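Local structure of DUF1460 domain-containing protein (Legionella pneumophila subsp. pneumophila, 2IM9) at residues 146-155 / 312-320; 58-69 / 282-293. The protein is of unknown function but belongs to a family resembling N-acetylmuramoyl-L-alanine amidases, so it may act on cell-wall peptidoglycan. One frame throughout, in Å; residues are numbered along the deposited sequence.

Contact 1. Residues 146-155 / 312-320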
loop_
_atom_site.group_PDB
_atom_site.type_symbol
_atom_site.label_atom_id
_atom_site.label_comp_id
_atom_site.label_asym_id
_atom_site.label_seq_id
_atom_site.Cartn_x
_atom_site.Cartn_y
_atom_site.Cartn_z
ATOM N N GLN A 146 -7.667 -8.974 -3.114
ATOM C CA GLN A 146 -7.621 -10.176 -3.942
ATOM C C GLN A 146 -9.005 -10.804 -3.991
ATOM O O GLN A 146 -9.502 -11.144 -5.080
ATOM C CB GLN A 146 -6.595 -11.181 -3.418
ATOM C CG GLN A 146 -5.150 -10.822 -3.749
ATOM C CD GLN A 146 -4.133 -11.543 -2.860
ATOM O OE1 GLN A 146 -2.935 -11.195 -2.840
ATOM N NE2 GLN A 146 -4.604 -12.527 -2.103
ATOM N N LYS A 147 -9.636 -10.922 -2.823
ATOM C CA LYS A 147 -10.963 -11.561 -2.721
ATOM C C LYS A 147 -11.999 -10.872 -3.600
ATOM O O LYS A 147 -12.830 -11.542 -4.233
ATOM C CB LYS A 147 -11.424 -11.684 -1.255
ATOM C CG LYS A 147 -10.617 -12.716 -0.445
ATOM C CD LYS A 147 -11.351 -14.040 -0.216
ATOM C CE LYS A 147 -10.435 -15.094 0.441
ATOM N NZ LYS A 147 -9.861 -14.678 1.773
ATOM N N ARG A 148 -11.919 -9.550 -3.706
ATOM C CA ARG A 148 -12.903 -8.812 -4.484
ATOM C C ARG A 148 -12.497 -8.616 -5.947
ATOM O O ARG A 148 -13.200 -7.962 -6.725
ATOM C CB ARG A 148 -13.249 -7.505 -3.802
ATOM C CG ARG A 148 -12.211 -6.455 -3.926
ATOM C CD ARG A 148 -12.583 -5.327 -3.020
ATOM N NE ARG A 148 -11.675 -4.217 -3.226
ATOM C CZ ARG A 148 -11.911 -3.198 -4.044
ATOM N NH1 ARG A 148 -13.045 -3.137 -4.724
ATOM N NH2 ARG A 148 -11.007 -2.233 -4.162
ATOM N N GLY A 149 -11.366 -9.201 -6.319
ATOM C CA GLY A 149 -10.973 -9.288 -7.721
ATOM C C GLY A 149 -10.203 -8.112 -8.274
ATOM O O GLY A 149 -10.083 -7.963 -9.496
ATOM N N LEU A 150 -9.663 -7.279 -7.383
ATOM C CA LEU A 150 -8.814 -6.167 -7.812
ATOM C C LEU A 150 -7.381 -6.615 -8.107
ATOM O O LEU A 150 -6.788 -6.201 -9.136
ATOM C CB LEU A 150 -8.817 -5.042 -6.771
ATOM C CG LEU A 150 -7.888 -3.865 -7.092
ATOM C CD1 LEU A 150 -8.232 -3.246 -8.443
ATOM C CD2 LEU A 150 -7.958 -2.796 -5.985
ATOM N N LEU A 151 -6.832 -7.436 -7.212
ATOM C CA LEU A 151 -5.435 -7.870 -7.308
ATOM C C LEU A 151 -5.304 -9.374 -7.496
ATOM O O LEU A 151 -6.166 -10.156 -7.052
ATOM C CB LEU A 151 -4.664 -7.477 -6.036
ATOM C CG LEU A 151 -4.678 -5.992 -5.648
ATOM C CD1 LEU A 151 -4.072 -5.801 -4.261
ATOM C CD2 LEU A 151 -3.950 -5.149 -6.698
ATOM N N LYS A 152 -4.203 -9.769 -8.136
ATOM C CA LYS A 152 -3.793 -11.167 -8.206
ATOM C C LYS A 152 -2.321 -11.262 -7.851
ATOM O O LYS A 152 -1.520 -10.540 -8.416
ATOM C CB LYS A 152 -3.980 -11.687 -9.633
ATOM C CG LYS A 152 -3.623 -13.165 -9.822
ATOM C CD LYS A 152 -4.035 -13.662 -11.217
ATOM C CE LYS A 152 -3.329 -12.901 -12.337
ATOM N NZ LYS A 152 -3.439 -13.599 -13.662
ATOM N N ASP A 153 -1.976 -12.178 -6.952
ATOM C CA ASP A 153 -0.586 -12.404 -6.561
ATOM C C ASP A 153 0.035 -13.283 -7.643
ATOM O O ASP A 153 -0.434 -14.414 -7.887
ATOM C CB ASP A 153 -0.547 -13.088 -5.184
ATOM C CG ASP A 153 0.859 -13.182 -4.589
ATOM O OD1 ASP A 153 1.818 -13.424 -5.357
ATOM O OD2 ASP A 153 0.999 -13.052 -3.346
ATOM N N ILE A 154 1.061 -12.763 -8.304
ATOM C CA ILE A 154 1.758 -13.515 -9.349
ATOM C C ILE A 154 3.197 -13.896 -8.986
ATOM O O ILE A 154 3.956 -14.355 -9.848
ATOM C CB ILE A 154 1.719 -12.779 -10.700
ATOM C CG1 ILE A 154 2.484 -11.451 -10.648
ATOM C CG2 ILE A 154 0.262 -12.557 -11.132
ATOM C CD1 ILE A 154 3.026 -11.049 -12.004
ATOM N N THR A 155 3.555 -13.744 -7.710
ATOM C CA THR A 155 4.922 -14.007 -7.238
ATOM C C THR A 155 5.471 -15.355 -7.708
ATOM O O THR A 155 6.589 -15.427 -8.247
ATOM C CB THR A 155 4.997 -13.902 -5.701
ATOM O OG1 THR A 155 4.383 -12.662 -5.289
ATOM C CG2 THR A 155 6.443 -13.957 -5.213
ATOM N N ILE A 312 10.784 -9.916 -2.256
ATOM C CA ILE A 312 9.637 -9.127 -2.739
ATOM C C ILE A 312 8.417 -9.964 -3.147
ATOM O O ILE A 312 8.556 -11.088 -3.600
ATOM C CB ILE A 312 10.040 -8.253 -3.950
ATOM C CG1 ILE A 312 10.537 -9.100 -5.131
ATOM C CG2 ILE A 312 11.050 -7.186 -3.507
ATOM C CD1 ILE A 312 10.819 -8.262 -6.403
ATOM N N ASN A 313 7.234 -9.378 -3.000
ATOM C CA ASN A 313 5.976 -9.977 -3.458
ATOM C C ASN A 313 5.482 -9.133 -4.621
ATOM O O ASN A 313 5.657 -7.912 -4.615
ATOM C CB ASN A 313 4.963 -10.018 -2.292
ATOM C CG ASN A 313 3.564 -10.447 -2.719
ATOM O OD1 ASN A 313 2.779 -9.652 -3.246
ATOM N ND2 ASN A 313 3.234 -11.693 -2.458
ATOM N N ILE A 314 4.883 -9.794 -5.618
ATOM C CA ILE A 314 4.420 -9.098 -6.827
ATOM C C ILE A 314 2.946 -9.402 -7.073
ATOM O O ILE A 314 2.539 -10.562 -7.126
ATOM C CB ILE A 314 5.240 -9.505 -8.093
ATOM C CG1 ILE A 314 6.757 -9.338 -7.873
ATOM C CG2 ILE A 314 4.824 -8.671 -9.308
ATOM C CD1 ILE A 314 7.447 -10.560 -7.302
ATOM N N GLN A 315 2.157 -8.335 -7.234
ATOM C CA GLN A 315 0.737 -8.447 -7.554
ATOM C C GLN A 315 0.427 -7.632 -8.794
ATOM O O GLN A 315 1.104 -6.641 -9.088
ATOM C CB GLN A 315 -0.092 -7.905 -6.407
ATOM C CG GLN A 315 -0.078 -8.806 -5.192
ATOM C CD GLN A 315 -0.924 -8.236 -4.108
ATOM O OE1 GLN A 315 -0.545 -7.236 -3.476
ATOM N NE2 GLN A 315 -2.092 -8.838 -3.887
ATOM N N VAL A 316 -0.586 -8.054 -9.541
ATOM C CA VAL A 316 -1.028 -7.283 -10.703
ATOM C C VAL A 316 -2.491 -6.919 -10.534
ATOM O O VAL A 316 -3.208 -7.546 -9.759
ATOM C CB VAL A 316 -0.838 -8.025 -12.036
ATOM C CG1 VAL A 316 0.648 -8.286 -12.305
ATOM C CG2 VAL A 316 -1.619 -9.336 -12.035
ATOM N N VAL A 317 -2.904 -5.866 -11.224
ATOM C CA VAL A 317 -4.277 -5.388 -11.171
ATOM C C VAL A 317 -5.044 -6.138 -12.256
ATOM O O VAL A 317 -4.586 -6.213 -13.394
ATOM C CB VAL A 317 -4.342 -3.870 -11.425
ATOM C CG1 VAL A 317 -5.803 -3.383 -11.600
ATOM C CG2 VAL A 317 -3.641 -3.117 -10.310
ATOM N N LEU A 318 -6.210 -6.667 -11.904
ATOM C CA LEU A 318 -6.966 -7.515 -12.835
ATOM C C LEU A 318 -7.915 -6.763 -13.782
ATOM O O LEU A 318 -7.970 -7.077 -14.986
ATOM C CB LEU A 318 -7.738 -8.582 -12.062
ATOM C CG LEU A 318 -6.920 -9.658 -11.360
ATOM C CD1 LEU A 318 -7.843 -10.508 -10.487
ATOM C CD2 LEU A 318 -6.155 -10.505 -12.379
ATOM N N PRO A 319 -8.714 -5.818 -13.250
ATOM C CA PRO A 319 -9.621 -5.095 -14.152
ATOM C C PRO A 319 -8.882 -4.500 -15.354
ATOM O O PRO A 319 -7.812 -3.901 -15.198
ATOM C CB PRO A 319 -10.183 -3.990 -13.267
ATOM C CG PRO A 319 -10.124 -4.556 -11.906
ATOM C CD PRO A 319 -8.888 -5.384 -11.850
ATOM N N GLU A 320 -9.443 -4.687 -16.546
ATOM C CA GLU A 320 -8.800 -4.228 -17.786
ATOM C C GLU A 320 -9.170 -2.800 -18.167
ATOM O O GLU A 320 -8.407 -2.116 -18.846
ATOM C CB GLU A 320 -9.128 -5.172 -18.954
ATOM C CG GLU A 320 -8.545 -6.576 -18.775
ATOM C CD GLU A 320 -8.788 -7.486 -19.965
ATOM O OE1 GLU A 320 -9.948 -7.575 -20.442
ATOM O OE2 GLU A 320 -7.811 -8.121 -20.420
#
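Lys152 and Leu318 meet where the short strand 151-153 pairs antiparallel with strand 311-317 in the domain's antiparallel sheet. Lys152 and Val316 form the hydrogen-bonded pair. Lys152 N reaches Val316 O at 2.9 Å, and Val316 N returns to Lys152 O at the same length. Leu151 with Val317 and Asp153 with Gln315 are the non-hydrogen-bonded pairs that flank it. Beyond the strand, Leu318 N bonds Leu150 O and Ile154 N bonds Ile314 O.

The Lys152 side chain lies on the face of Val316. Its CG is anti to the backbone N, and the chain bends at chi3 (61°). The bend brings Lys152 CE to 3.7 Å from Leu318 CD2, which also touches Lys152 CB. The two side chains cross at about a right angle. Here the lysine packs through its methylenes, although the residue is exposed overall. Ile154 extends the apolar contact, with its CD1 3.7 Å from Val316 CG1.

Gln315 points to the other face, with Leu151, Asp153 and Val317. Its CG packs on Asp153 CA at 3.9 Å. Its amide lies beside Leu151 and stands nearly perpendicular to the amide of Gln146. Trp141 of helix 137-147 also touches Leu151 and Gln315. That helix ends in a Schellman motif at Gly149, just before the strand.

Toward the C-terminal end of strand 151-153, polar side chains take over. Asn313 ND2 gives a hydrogen bond to Asp153 OD2 at 2.8 Å, from the syn side but 35° out of the carboxylate plane. Asn313 ND2 also bonds Pro220 O. Asp153 OD1 accepts from Thr155 N, which closes an Asx turn, and also from Thr155 OG1. Thr155 OG1 in turn receives Ile314 N at 2.9 Å, in an almost straight bond of 176°.

Contact 2. Residues 58-69 / 282-293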
loop_
_atom_site.group_PDB
_atom_site.type_symbol
_atom_site.label_atom_id
_atom_site.label_comp_id
_atom_site.label_asym_id
_atom_site.label_seq_id
_atom_site.Cartn_x
_atom_site.Cartn_y
_atom_site.Cartn_z
ATOM N N SER A 58 0.815 3.743 -14.885
ATOM C CA SER A 58 2.090 4.423 -15.109
ATOM C C SER A 58 1.902 5.933 -15.212
ATOM O O SER A 58 2.639 6.684 -14.588
ATOM C CB SER A 58 2.816 3.878 -16.348
ATOM O OG SER A 58 4.065 4.539 -16.534
ATOM N N GLN A 59 0.913 6.371 -15.992
ATOM C CA GLN A 59 0.663 7.791 -16.187
ATOM C C GLN A 59 0.248 8.489 -14.911
ATOM O O GLN A 59 0.795 9.530 -14.571
ATOM C CB GLN A 59 -0.384 7.984 -17.280
ATOM C CG GLN A 59 0.180 7.650 -18.666
ATOM C CD GLN A 59 -0.818 7.876 -19.786
ATOM O OE1 GLN A 59 -1.760 8.664 -19.648
ATOM N NE2 GLN A 59 -0.608 7.190 -20.913
ATOM N N ILE A 60 -0.685 7.884 -14.176
ATOM C CA ILE A 60 -1.192 8.489 -12.935
ATOM C C ILE A 60 -0.123 8.496 -11.830
ATOM O O ILE A 60 0.076 9.498 -11.140
ATOM C CB ILE A 60 -2.472 7.781 -12.471
ATOM C CG1 ILE A 60 -3.571 8.027 -13.505
ATOM C CG2 ILE A 60 -2.914 8.267 -11.067
ATOM C CD1 ILE A 60 -4.731 7.046 -13.428
ATOM N N SER A 61 0.578 7.376 -11.671
ATOM C CA SER A 61 1.658 7.335 -10.701
ATOM C C SER A 61 2.729 8.399 -11.026
ATOM O O SER A 61 3.217 9.085 -10.133
ATOM C CB SER A 61 2.240 5.922 -10.595
ATOM O OG SER A 61 2.759 5.473 -11.830
ATOM N N ALA A 62 3.037 8.580 -12.312
ATOM C CA ALA A 62 4.017 9.590 -12.744
ATOM C C ALA A 62 3.567 11.015 -12.426
ATOM O O ALA A 62 4.379 11.855 -12.049
ATOM C CB ALA A 62 4.307 9.457 -14.217
ATOM N N TYR A 63 2.275 11.262 -12.552
ATOM C CA TYR A 63 1.708 12.601 -12.343
ATOM C C TYR A 63 2.011 13.120 -10.938
ATOM O O TYR A 63 2.140 14.333 -10.724
ATOM C CB TYR A 63 0.209 12.558 -12.600
ATOM C CG TYR A 63 -0.523 13.854 -12.323
ATOM C CD1 TYR A 63 -0.423 14.943 -13.198
ATOM C CD2 TYR A 63 -1.325 13.987 -11.188
ATOM C CE1 TYR A 63 -1.106 16.141 -12.938
ATOM C CE2 TYR A 63 -2.010 15.169 -10.917
ATOM C CZ TYR A 63 -1.899 16.240 -11.792
ATOM O OH TYR A 63 -2.578 17.400 -11.505
ATOM N N PHE A 64 2.130 12.199 -9.979
ATOM C CA PHE A 64 2.391 12.568 -8.584
ATOM C C PHE A 64 3.856 12.498 -8.174
ATOM O O PHE A 64 4.157 12.692 -7.013
ATOM C CB PHE A 64 1.556 11.703 -7.630
ATOM C CG PHE A 64 0.075 11.920 -7.766
ATOM C CD1 PHE A 64 -0.520 13.105 -7.311
ATOM C CD2 PHE A 64 -0.724 10.959 -8.361
ATOM C CE1 PHE A 64 -1.892 13.310 -7.441
ATOM C CE2 PHE A 64 -2.104 11.157 -8.502
ATOM C CZ PHE A 64 -2.688 12.332 -8.044
ATOM N N LYS A 65 4.768 12.184 -9.100
ATOM C CA LYS A 65 6.195 12.202 -8.743
ATOM C C LYS A 65 6.576 13.579 -8.189
ATOM O O LYS A 65 6.118 14.614 -8.702
ATOM C CB LYS A 65 7.092 11.852 -9.934
ATOM C CG LYS A 65 7.166 10.365 -10.240
ATOM C CD LYS A 65 7.852 10.104 -11.576
ATOM C CE LYS A 65 9.341 10.385 -11.508
ATOM N NZ LYS A 65 9.968 9.999 -12.805
ATOM N N GLY A 66 7.399 13.575 -7.144
ATOM C CA GLY A 66 7.849 14.801 -6.497
ATOM C C GLY A 66 6.957 15.330 -5.389
ATOM O O GLY A 66 7.344 16.257 -4.679
ATOM N N THR A 67 5.766 14.751 -5.236
ATOM C CA THR A 67 4.870 15.086 -4.119
ATOM C C THR A 67 5.468 14.623 -2.793
ATOM O O THR A 67 6.003 13.513 -2.693
ATOM C CB THR A 67 3.475 14.450 -4.313
ATOM O OG1 THR A 67 2.927 14.901 -5.559
ATOM C CG2 THR A 67 2.527 14.841 -3.187
ATOM N N LYS A 68 5.362 15.464 -1.766
ATOM C CA LYS A 68 6.061 15.215 -0.520
ATOM C C LYS A 68 5.530 13.995 0.217
ATOM O O LYS A 68 4.367 13.614 0.052
ATOM C CB LYS A 68 6.006 16.438 0.397
ATOM C CG LYS A 68 4.691 16.634 1.096
ATOM C CD LYS A 68 4.718 17.888 1.954
ATOM C CE LYS A 68 3.309 18.395 2.179
ATOM N NZ LYS A 68 3.294 19.423 3.255
ATOM N N TYR A 69 6.395 13.421 1.043
ATOM C CA TYR A 69 6.053 12.313 1.903
ATOM C C TYR A 69 5.379 12.847 3.153
ATOM O O TYR A 69 5.893 13.781 3.784
ATOM C CB TYR A 69 7.330 11.545 2.282
ATOM C CG TYR A 69 7.078 10.338 3.133
ATOM C CD1 TYR A 69 6.722 9.120 2.547
ATOM C CD2 TYR A 69 7.183 10.408 4.525
ATOM C CE1 TYR A 69 6.484 7.996 3.326
ATOM C CE2 TYR A 69 6.939 9.277 5.326
ATOM C CZ TYR A 69 6.586 8.080 4.709
ATOM O OH TYR A 69 6.356 6.966 5.488
ATOM N N ARG A 282 8.648 2.783 -8.199
ATOM C CA ARG A 282 8.048 4.103 -8.023
ATOM C C ARG A 282 7.260 4.100 -6.724
ATOM O O ARG A 282 6.326 3.333 -6.567
ATOM C CB ARG A 282 7.143 4.430 -9.207
ATOM C CG ARG A 282 6.510 5.825 -9.132
ATOM C CD ARG A 282 5.830 6.148 -10.458
ATOM N NE ARG A 282 6.811 6.427 -11.508
ATOM C CZ ARG A 282 6.516 6.462 -12.803
ATOM N NH1 ARG A 282 5.275 6.228 -13.220
ATOM N NH2 ARG A 282 7.471 6.730 -13.688
ATOM N N GLN A 283 7.669 4.932 -5.768
ATOM C CA GLN A 283 7.048 4.881 -4.439
ATOM C C GLN A 283 7.225 6.166 -3.669
ATOM O O GLN A 283 8.043 7.006 -4.033
ATOM C CB GLN A 283 7.538 3.685 -3.586
ATOM C CG GLN A 283 8.874 3.113 -3.956
ATOM C CD GLN A 283 10.054 3.945 -3.462
ATOM O OE1 GLN A 283 10.262 4.106 -2.248
ATOM N NE2 GLN A 283 10.871 4.414 -4.404
ATOM N N ALA A 284 6.405 6.315 -2.636
ATOM C CA ALA A 284 6.490 7.433 -1.713
ATOM C C ALA A 284 7.518 7.021 -0.674
ATOM O O ALA A 284 7.311 6.052 0.078
ATOM C CB ALA A 284 5.124 7.702 -1.078
ATOM N N SER A 285 8.633 7.746 -0.670
ATOM C CA SER A 285 9.821 7.370 0.079
ATOM C C SER A 285 10.081 8.306 1.250
ATOM O O SER A 285 10.264 9.506 1.049
ATOM C CB SER A 285 11.025 7.387 -0.868
ATOM O OG SER A 285 12.244 7.270 -0.153
ATOM N N SER A 286 10.110 7.749 2.457
ATOM C CA SER A 286 10.462 8.504 3.662
ATOM C C SER A 286 11.925 8.944 3.633
ATOM O O SER A 286 12.280 9.979 4.200
ATOM C CB SER A 286 10.198 7.675 4.912
ATOM O OG SER A 286 11.118 6.602 5.004
ATOM N N GLN A 287 12.761 8.162 2.958
ATOM C CA GLN A 287 14.189 8.464 2.835
ATOM C C GLN A 287 14.425 9.674 1.922
ATOM O O GLN A 287 15.209 10.572 2.258
ATOM C CB GLN A 287 14.935 7.236 2.321
ATOM C CG GLN A 287 16.441 7.427 2.174
ATOM C CD GLN A 287 17.093 6.335 1.336
ATOM O OE1 GLN A 287 16.605 5.195 1.273
ATOM N NE2 GLN A 287 18.203 6.679 0.685
ATOM N N TYR A 288 13.736 9.702 0.781
ATOM C CA TYR A 288 13.835 10.826 -0.159
ATOM C C TYR A 288 12.889 11.984 0.169
ATOM O O TYR A 288 13.074 13.095 -0.319
ATOM C CB TYR A 288 13.627 10.344 -1.599
ATOM C CG TYR A 288 14.788 9.521 -2.115
ATOM C CD1 TYR A 288 15.895 10.141 -2.695
ATOM C CD2 TYR A 288 14.796 8.132 -1.998
ATOM C CE1 TYR A 288 16.978 9.397 -3.162
ATOM C CE2 TYR A 288 15.878 7.372 -2.468
ATOM C CZ TYR A 288 16.963 8.019 -3.042
ATOM O OH TYR A 288 18.042 7.290 -3.506
ATOM N N GLY A 289 11.882 11.720 0.994
ATOM C CA GLY A 289 10.958 12.760 1.439
ATOM C C GLY A 289 9.902 13.101 0.402
ATOM O O GLY A 289 9.238 14.136 0.493
ATOM N N LYS A 290 9.750 12.230 -0.591
ATOM C CA LYS A 290 8.822 12.480 -1.691
ATOM C C LYS A 290 8.590 11.213 -2.515
ATOM O O LYS A 290 9.283 10.203 -2.324
ATOM C CB LYS A 290 9.368 13.591 -2.602
ATOM C CG LYS A 290 10.647 13.237 -3.335
ATOM C CD LYS A 290 11.318 14.483 -3.911
ATOM C CE LYS A 290 12.326 14.110 -5.004
ATOM N NZ LYS A 290 13.060 15.321 -5.521
ATOM N N VAL A 291 7.626 11.278 -3.430
ATOM C CA VAL A 291 7.409 10.208 -4.411
ATOM C C VAL A 291 8.549 10.250 -5.420
ATOM O O VAL A 291 8.769 11.275 -6.066
ATOM C CB VAL A 291 6.053 10.363 -5.127
ATOM C CG1 VAL A 291 5.901 9.313 -6.247
ATOM C CG2 VAL A 291 4.896 10.240 -4.117
ATOM N N VAL A 292 9.267 9.134 -5.535
ATOM C CA VAL A 292 10.421 9.046 -6.441
ATOM C C VAL A 292 10.413 7.776 -7.281
ATOM O O VAL A 292 9.731 6.818 -6.940
ATOM C CB VAL A 292 11.768 9.087 -5.654
ATOM C CG1 VAL A 292 11.930 10.412 -4.930
ATOM C CG2 VAL A 292 11.920 7.883 -4.690
ATOM N N ASP A 293 11.187 7.798 -8.372
ATOM C CA ASP A 293 11.572 6.609 -9.133
ATOM C C ASP A 293 12.999 6.235 -8.765
ATOM O O ASP A 293 13.890 7.086 -8.838
ATOM C CB ASP A 293 11.575 6.927 -10.637
ATOM C CG ASP A 293 10.209 6.833 -11.259
ATOM O OD1 ASP A 293 9.293 6.355 -10.569
ATOM O OD2 ASP A 293 10.050 7.232 -12.434
HETATM O O HOH W 1 5.589 6.492 -16.222
HETATM O O HOH W 2 8.412 14.997 3.545
#
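Tyr69 lays one face of its ring over Ser286, whose CB sits 3.8 Å from the ring centroid in a CH-pi contact. Chi1 of Tyr69 is -178°, with CG opposite the backbone N, and this swings the ring across to Ser286, where the hairpin turn begins. Tyr69 CD1 also touches Ala284 CB. On the backbone, Tyr69 N bonds Gly289 O from above the carbonyl plane, and a water links Tyr69 O to the same Gly289 O.

Segment 282-293 is the end of a beta hairpin, strands 278-285 and 290-295, with a G1 bulge where Gly289 and Lys290 both face Ser285. Segment 58-69 leaves helix 53-63 through a type II turn, Phe64 to Thr67, and runs along the hairpin. Gly66 N bonds Val291 O at 2.9 Å, and Val291 N bonds Thr67 O. The Val291 side chain packs on Phe64 O and Lys65 CA.

At the helix end, Arg282 makes a two-point salt bridge to Asp293. Arg282 NE meets Asp293 OD1 at 2.7 Å and Arg282 NH2 meets Asp293 OD2 at 2.9 Å, both on syn lone pairs. Lys65 NZ adds a second salt bridge to Asp293 OD2, 2.8 Å away and from above the carboxylate plane. Lys65 CD and Ala62 CB lie over one face of the guanidinium. Ser61 OG, itself bonded to Ile57 O, accepts Arg282 NH1 in the guanidinium plane at 3.0 Å.

Overall arrangement
Both contacts reach the same antiparallel sheet, with centres about 21 Å apart and nearest atoms about 9 Å apart, so they do not touch. Both are partly buried, and their segments alternate along the chain. Contact 1 is pairing within the sheet, between strands 151-153 and 311-317. Contact 2 brings the end of helix 53-63 and the following loop against the hairpin of strands 278-285 and 290-295. Their chemistry differs accordingly. Contact 1 relies on strand backbone bonds, with apolar side chains and an asparagine-aspartate hydrogen bond beside an Asx turn. Contact 2 has three backbone bonds and adds a salt-bridge network and the face of a tyrosine ring.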